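Local coordinates for protein fibroblast growth factor 18 (Homo sapiens, PDB 4CJM) that acts as a secreted growth factor of the heparin-binding family, signals through fibroblast growth factor receptors and is required for normal ossification and bone development, at residues V48-K53 with T90-A95; G65-K70 with V102-K107. All blocks are in the same frame, centred on the assembly; numbering follows the deposited sequence.

Overall arrangement
Both contacts lie inside the beta-trefoil fold of the growth factor and are dominated by apolar side chains, with buried residues alone doing the touching. Interaction 1 is the more central, about 4 Å from the centre of the chain to its own centre, and joins two strands of the same antiparallel sheet through three aliphatic side chains. Interaction 2, about 8 Å out, sets strand 67-70, which belongs to a two-stranded sheet with 58-61, against the loop that follows strand 90-94, and brings in an aromatic ring and a backbone carbonyl. Their centres are 11 Å apart, and a probable backbone hydrogen bond from Val102 N to Leu92 O, 2.9 Å long, links them.

Interaction 1 (V48-K53 with T90-A95); sequences VRIKGK and TALMSA
Val48 and Ile50, on strand 47-52, meet Leu92 of strand 90-94 across a backbone gap: the nearest CA atoms, those of Val48 and Leu92, are 8.7 Å apart. The strands belong to one antiparallel sheet but are not neighbours in it, since strand 80-84 lies between them, and between these two segments the contact is made by side chains. Leu92 divides its two methyls between the partners. Its CD1 meets CD1 of Ile50 at 3.6 Å, the two side chains reaching toward each other tip to tip. Its CD2 lies 4.0 Å from Val48 CG2, and here the side chains cross at about a right angle. The extended Ile50 side chain, with CD1 anti to CA (chi2 172°), carries its terminal methyl to the leucine. Val48 also packs on Phe80 and Glu82 of the intervening strand and on Val39 and Thr41 of strand 37-41, while Ile50 rests on Leu37 and Leu92 on Val102. With three aliphatic residues, all buried, and only methyl groups at the points of approach, the contact depends on dispersion and exclusion of water, consistent with a place in the hydrophobic core of a beta-trefoil.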
ATOM      1  N   VAL A  48       3.802   8.176   4.734  1.00 22.31           N
ATOM      2  CA  VAL A  48       2.402   7.841   4.912  1.00 21.32           C
ATOM      3  C   VAL A  48       2.235   6.603   5.765  1.00 20.97           C
ATOM      4  O   VAL A  48       3.070   5.708   5.740  1.00 19.33           O
ATOM      5  CB  VAL A  48       1.674   7.604   3.558  1.00 19.46           C
ATOM      6  CG1 VAL A  48       1.726   8.853   2.702  1.00 20.23           C
ATOM      7  CG2 VAL A  48       2.245   6.416   2.802  1.00 17.59           C
ATOM      8  N   ARG A  49       1.130   6.568   6.492  1.00 22.15           N
ATOM      9  CA  ARG A  49       0.641   5.346   7.096  1.00 22.20           C
ATOM     10  C   ARG A  49      -0.676   5.033   6.433  1.00 20.72           C
ATOM     11  O   ARG A  49      -1.496   5.921   6.226  1.00 21.62           O
ATOM     12  CB  ARG A  49       0.447   5.510   8.595  1.00 25.99           C
ATOM     13  CG  ARG A  49       1.556   4.864   9.415  1.00 29.19           C
ATOM     14  CD  ARG A  49       1.343   4.878  10.945  1.00 34.84           C
ATOM     15  NE  ARG A  49       2.618   4.934  11.679  1.00 42.57           N
ATOM     16  CZ  ARG A  49       3.389   6.008  11.898  1.00 47.07           C
ATOM     17  NH1 ARG A  49       3.054   7.211  11.433  1.00 52.04           N
ATOM     18  NH2 ARG A  49       4.519   5.867  12.601  1.00 44.77           N
ATOM     19  N   ILE A  50      -0.884   3.764   6.126  1.00 19.11           N
ATOM     20  CA  ILE A  50      -2.087   3.321   5.459  1.00 18.56           C
ATOM     21  C   ILE A  50      -2.865   2.339   6.333  1.00 19.55           C
ATOM     22  O   ILE A  50      -2.361   1.279   6.711  1.00 19.60           O
ATOM     23  CB  ILE A  50      -1.732   2.672   4.127  1.00 17.66           C
ATOM     24  CG1 ILE A  50      -0.960   3.680   3.282  1.00 17.75           C
ATOM     25  CG2 ILE A  50      -2.991   2.238   3.389  1.00 17.70           C
ATOM     26  CD1 ILE A  50      -0.400   3.093   2.020  1.00 16.71           C
ATOM     27  N   LYS A  51      -4.098   2.717   6.651  1.00 21.09           N
ATOM     28  CA  LYS A  51      -4.955   1.974   7.569  1.00 21.50           C
ATOM     29  C   LYS A  51      -6.235   1.591   6.850  1.00 20.73           C
ATOM     30  O   LYS A  51      -6.880   2.424   6.231  1.00 21.16           O
ATOM     31  CB  LYS A  51      -5.292   2.867   8.752  1.00 23.68           C
ATOM     32  CG  LYS A  51      -6.037   2.187   9.869  1.00 25.89           C
ATOM     33  CD  LYS A  51      -6.471   3.235  10.882  1.00 28.58           C
ATOM     34  CE  LYS A  51      -6.520   2.691  12.288  1.00 31.36           C
ATOM     35  NZ  LYS A  51      -6.942   3.786  13.204  1.00 34.99           N
ATOM     36  N   GLY A  52      -6.591   0.319   6.912  1.00 19.97           N
ATOM     37  CA  GLY A  52      -7.860  -0.134   6.368  1.00 19.61           C
ATOM     38  C   GLY A  52      -8.959   0.382   7.260  1.00 20.81           C
ATOM     39  O   GLY A  52      -8.948   0.135   8.459  1.00 21.90           O
ATOM     40  N   LYS A  53      -9.914   1.097   6.687  1.00 21.06           N
ATOM     41  CA  LYS A  53     -10.987   1.696   7.487  1.00 22.88           C
ATOM     42  C   LYS A  53     -11.877   0.674   8.203  1.00 23.65           C
ATOM     43  O   LYS A  53     -12.217   0.849   9.344  1.00 25.08           O
ATOM     44  CB  LYS A  53     -11.849   2.576   6.611  1.00 23.94           C
ATOM     45  CG  LYS A  53     -12.828   3.402   7.405  1.00 26.82           C
ATOM     46  CD  LYS A  53     -13.808   4.117   6.499  1.00 28.44           C
ATOM     47  CE  LYS A  53     -14.915   4.703   7.351  1.00 31.84           C
ATOM     48  NZ  LYS A  53     -15.967   5.318   6.506  1.00 33.84           N
ATOM     49  N   THR A  90       1.705   6.189  -8.685  1.00 15.81           N
ATOM     50  CA  THR A  90       2.260   6.412  -7.384  1.00 15.59           C
ATOM     51  C   THR A  90       2.886   5.123  -6.935  1.00 14.25           C
ATOM     52  O   THR A  90       2.318   4.054  -7.160  1.00 13.77           O
ATOM     53  CB  THR A  90       1.151   6.827  -6.403  1.00 15.97           C
ATOM     54  OG1 THR A  90       0.669   8.132  -6.744  1.00 18.03           O
ATOM     55  CG2 THR A  90       1.676   6.891  -4.977  1.00 15.86           C
ATOM     56  N   ALA A  91       4.067   5.208  -6.330  1.00 14.18           N
ATOM     57  CA  ALA A  91       4.671   4.047  -5.667  1.00 13.65           C
ATOM     58  C   ALA A  91       4.805   4.280  -4.174  1.00 13.40           C
ATOM     59  O   ALA A  91       4.866   5.430  -3.711  1.00 13.77           O
ATOM     60  CB  ALA A  91       6.039   3.716  -6.253  1.00 14.45           C
ATOM     61  N   LEU A  92       4.888   3.169  -3.442  1.00 12.85           N
ATOM     62  CA  LEU A  92       5.024   3.190  -1.993  1.00 12.89           C
ATOM     63  C   LEU A  92       6.232   2.367  -1.557  1.00 13.22           C
ATOM     64  O   LEU A  92       6.190   1.140  -1.532  1.00 12.87           O
ATOM     65  CB  LEU A  92       3.746   2.628  -1.364  1.00 12.51           C
ATOM     66  CG  LEU A  92       2.472   3.461  -1.599  1.00 12.84           C
ATOM     67  CD1 LEU A  92       1.262   2.682  -1.148  1.00 12.46           C
ATOM     68  CD2 LEU A  92       2.515   4.817  -0.893  1.00 13.45           C
ATOM     69  N   MET A  93       7.324   3.053  -1.226  1.00 14.41           N
ATOM     70  CA  MET A  93       8.551   2.395  -0.787  1.00 14.83           C
ATOM     71  C   MET A  93       8.539   2.297   0.723  1.00 15.25           C
ATOM     72  O   MET A  93       8.171   3.243   1.397  1.00 15.69           O
ATOM     73  CB  MET A  93       9.780   3.187  -1.233  1.00 15.94           C
ATOM     74  CG  MET A  93      11.113   2.516  -0.907  1.00 16.90           C
ATOM     75  SD  MET A  93      12.560   3.454  -1.451  1.00 18.57           S
ATOM     76  CE  MET A  93      12.811   4.584  -0.100  1.00 19.74           C
ATOM     77  N   SER A  94       8.990   1.168   1.259  1.00 15.82           N
ATOM     78  CA  SER A  94       9.148   1.029   2.711  1.00 16.68           C
ATOM     79  C   SER A  94      10.098   2.075   3.239  1.00 18.31           C
ATOM     80  O   SER A  94      11.191   2.255   2.700  1.00 19.47           O
ATOM     81  CB  SER A  94       9.678  -0.359   3.097  1.00 17.15           C
ATOM     82  OG  SER A  94       9.934  -0.428   4.486  1.00 18.58           O
ATOM     83  N   ALA A  95       9.679   2.752   4.298  1.00 19.04           N
ATOM     84  CA  ALA A  95      10.525   3.698   5.004  1.00 20.98           C
ATOM     85  C   ALA A  95      11.541   2.984   5.869  1.00 22.59           C
ATOM     86  O   ALA A  95      12.538   3.568   6.275  1.00 24.76           O
ATOM     87  CB  ALA A  95       9.681   4.612   5.863  1.00 21.54           C
TER

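Interaction 2 (G65-K70 with V102-K107); sequences GKLVGK and VGFTKK
Leu67 carries this contact on the side of strand 67-70, touching Val102, Gly103 and Phe104. Its CD1 does most of the work, lying 3.9 Å from Phe104 CZ, 4.0 Å from Val102 CG1 and 4.1 Å from the carbonyl oxygen Gly103 O. The other methyl, CD2, faces the second branch of the valine, 4.1 Å from Val102 CG2, so each leucine methyl has a valine methyl beside it. The leucine crosses both Val102 and Phe104 at about a right angle, and its CD1 approaches the far end of the ring obliquely. With CG of Phe104 anti to its own carbonyl carbon (chi1 -61°), the ring leans partly back toward the Val102 end and brings CZ to the leucine. Outside this first shell, Pro110 packs on both Leu67 and Phe104, Ala26 touches the ring, and Met61 lies against the leucine. Phe104 O accepts a hydrogen bond from Thr12 OG1, which ties the loop at this point. Farther along, Thr105 OG1 accepts from Lys107 N at 3.2 Å in an ST turn. Strand 67-70 forms an antiparallel pair with strand 58-61, where the backbone of Val68 hydrogen-bonds with that of Cys60, whose side chain forms a disulfide with Cys78. The contact thus sets this small sheet against the segment between strands 90-94 and 125-128 in the all-beta fold.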
ATOM      1  N   GLY A  65      10.053  -8.887   4.063  1.00 26.47           N
ATOM      2  CA  GLY A  65       9.495  -8.149   2.940  1.00 23.66           C
ATOM      3  C   GLY A  65       8.046  -8.481   2.617  1.00 22.43           C
ATOM      4  O   GLY A  65       7.545  -8.081   1.569  1.00 20.63           O
ATOM      5  N   LYS A  66       7.373  -9.205   3.506  1.00 23.21           N
ATOM      6  CA  LYS A  66       5.985  -9.567   3.303  1.00 23.82           C
ATOM      7  C   LYS A  66       5.044  -8.452   3.745  1.00 22.06           C
ATOM      8  O   LYS A  66       5.203  -7.892   4.826  1.00 23.51           O
ATOM      9  CB  LYS A  66       5.657 -10.831   4.076  1.00 26.77           C
ATOM     10  CG  LYS A  66       4.288 -11.417   3.764  1.00 30.24           C
ATOM     11  CD  LYS A  66       4.109 -12.829   4.329  1.00 35.77           C
ATOM     12  CE  LYS A  66       2.678 -13.329   4.134  1.00 36.80           C
ATOM     13  NZ  LYS A  66       2.293 -14.366   5.136  1.00 41.31           N
ATOM     14  N   LEU A  67       4.065  -8.128   2.912  1.00 20.20           N
ATOM     15  CA  LEU A  67       3.007  -7.199   3.307  1.00 19.24           C
ATOM     16  C   LEU A  67       2.048  -7.892   4.248  1.00 19.63           C
ATOM     17  O   LEU A  67       1.630  -9.021   4.001  1.00 20.02           O
ATOM     18  CB  LEU A  67       2.209  -6.739   2.110  1.00 18.48           C
ATOM     19  CG  LEU A  67       2.985  -5.956   1.070  1.00 18.14           C
ATOM     20  CD1 LEU A  67       2.025  -5.653  -0.058  1.00 18.64           C
ATOM     21  CD2 LEU A  67       3.558  -4.676   1.635  1.00 17.69           C
ATOM     22  N   VAL A  68       1.707  -7.213   5.333  1.00 19.16           N
ATOM     23  CA  VAL A  68       0.917  -7.820   6.375  1.00 19.79           C
ATOM     24  C   VAL A  68       0.119  -6.694   7.042  1.00 18.98           C
ATOM     25  O   VAL A  68       0.547  -5.536   7.041  1.00 18.02           O
ATOM     26  CB  VAL A  68       1.887  -8.644   7.281  1.00 21.69           C
ATOM     27  CG1 VAL A  68       2.871  -7.775   8.065  1.00 21.56           C
ATOM     28  CG2 VAL A  68       1.158  -9.590   8.217  1.00 24.53           C
ATOM     29  N   GLY A  69      -1.097  -7.002   7.489  1.00 19.32           N
ATOM     30  CA  GLY A  69      -1.903  -6.043   8.241  1.00 19.31           C
ATOM     31  C   GLY A  69      -1.636  -6.232   9.717  1.00 20.61           C
ATOM     32  O   GLY A  69      -1.516  -7.365  10.187  1.00 21.13           O
ATOM     33  N   LYS A  70      -1.545  -5.122  10.452  1.00 21.17           N
ATOM     34  CA  LYS A  70      -1.310  -5.172  11.902  1.00 23.51           C
ATOM     35  C   LYS A  70      -2.167  -4.164  12.643  1.00 24.40           C
ATOM     36  O   LYS A  70      -2.334  -3.030  12.187  1.00 24.05           O
ATOM     37  CB  LYS A  70       0.152  -4.869  12.216  1.00 24.36           C
ATOM     38  CG  LYS A  70       1.129  -5.790  11.513  1.00 24.52           C
ATOM     39  CD  LYS A  70       2.556  -5.396  11.785  1.00 25.85           C
ATOM     40  CE  LYS A  70       2.961  -5.699  13.204  1.00 28.97           C
ATOM     41  NZ  LYS A  70       4.443  -5.701  13.276  1.00 31.04           N
ATOM     42  N   VAL A 102       5.737  -1.686  -1.999  1.00 13.32           N
ATOM     43  CA  VAL A 102       4.430  -2.315  -1.996  1.00 12.93           C
ATOM     44  C   VAL A 102       4.119  -2.688  -3.438  1.00 13.44           C
ATOM     45  O   VAL A 102       4.190  -1.827  -4.336  1.00 13.74           O
ATOM     46  CB  VAL A 102       3.359  -1.330  -1.500  1.00 12.89           C
ATOM     47  CG1 VAL A 102       1.966  -1.928  -1.610  1.00 12.76           C
ATOM     48  CG2 VAL A 102       3.640  -0.910  -0.060  1.00 13.02           C
ATOM     49  N   GLY A 103       3.779  -3.959  -3.666  1.00 13.64           N
ATOM     50  CA  GLY A 103       3.473  -4.451  -5.015  1.00 13.83           C
ATOM     51  C   GLY A 103       2.608  -5.705  -5.048  1.00 14.30           C
ATOM     52  O   GLY A 103       2.447  -6.397  -4.043  1.00 14.13           O
ATOM     53  N   PHE A 104       2.045  -5.994  -6.214  1.00 14.96           N
ATOM     54  CA  PHE A 104       1.152  -7.134  -6.383  1.00 16.15           C
ATOM     55  C   PHE A 104       1.286  -7.769  -7.758  1.00 18.27           C
ATOM     56  O   PHE A 104       1.662  -7.102  -8.722  1.00 19.07           O
ATOM     57  CB  PHE A 104      -0.311  -6.694  -6.212  1.00 15.57           C
ATOM     58  CG  PHE A 104      -0.619  -6.136  -4.866  1.00 14.15           C
ATOM     59  CD1 PHE A 104      -0.449  -4.782  -4.606  1.00 13.43           C
ATOM     60  CD2 PHE A 104      -1.046  -6.963  -3.852  1.00 14.22           C
ATOM     61  CE1 PHE A 104      -0.721  -4.255  -3.344  1.00 12.88           C
ATOM     62  CE2 PHE A 104      -1.313  -6.453  -2.592  1.00 13.89           C
ATOM     63  CZ  PHE A 104      -1.150  -5.091  -2.334  1.00 13.00           C
ATOM     64  N   THR A 105       0.929  -9.043  -7.849  1.00 20.04           N
ATOM     65  CA  THR A 105       0.886  -9.737  -9.122  1.00 22.48           C
ATOM     66  C   THR A 105      -0.413  -9.421  -9.857  1.00 24.83           C
ATOM     67  O   THR A 105      -1.306  -8.764  -9.312  1.00 23.72           O
ATOM     68  CB  THR A 105       0.960 -11.258  -8.939  1.00 23.95           C
ATOM     69  OG1 THR A 105      -0.227 -11.728  -8.292  1.00 23.65           O
ATOM     70  CG2 THR A 105       2.183 -11.653  -8.108  1.00 23.55           C
ATOM     71  N   LYS A 106      -0.521  -9.901 -11.094  1.00 29.31           N
ATOM     72  CA  LYS A 106      -1.753  -9.744 -11.860  1.00 31.51           C
ATOM     73  C   LYS A 106      -2.951 -10.412 -11.183  1.00 31.57           C
ATOM     74  O   LYS A 106      -4.080 -10.020 -11.420  1.00 32.47           O
ATOM     75  CB  LYS A 106      -1.592 -10.230 -13.299  1.00 36.20           C
ATOM     76  CG  LYS A 106      -1.179 -11.686 -13.460  1.00 42.84           C
ATOM     77  CD  LYS A 106      -1.351 -12.157 -14.906  1.00 48.46           C
ATOM     78  CE  LYS A 106      -1.141 -13.664 -15.064  1.00 52.48           C
ATOM     79  NZ  LYS A 106       0.297 -14.049 -15.014  1.00 54.11           N
ATOM     80  N   LYS A 107      -2.723 -11.378 -10.301  1.00 32.16           N
ATOM     81  CA  LYS A 107      -3.831 -12.019  -9.565  1.00 31.89           C
ATOM     82  C   LYS A 107      -4.116 -11.373  -8.208  1.00 28.57           C
ATOM     83  O   LYS A 107      -4.889 -11.895  -7.419  1.00 28.26           O
ATOM     84  CB  LYS A 107      -3.542 -13.513  -9.408  1.00 35.51           C
ATOM     85  CG  LYS A 107      -3.080 -14.132 -10.711  1.00 40.79           C
ATOM     86  CD  LYS A 107      -3.539 -15.554 -10.956  1.00 47.84           C
ATOM     87  CE  LYS A 107      -2.612 -16.139 -12.005  1.00 53.50           C
ATOM     88  NZ  LYS A 107      -3.012 -17.516 -12.363  1.00 58.78           N
TER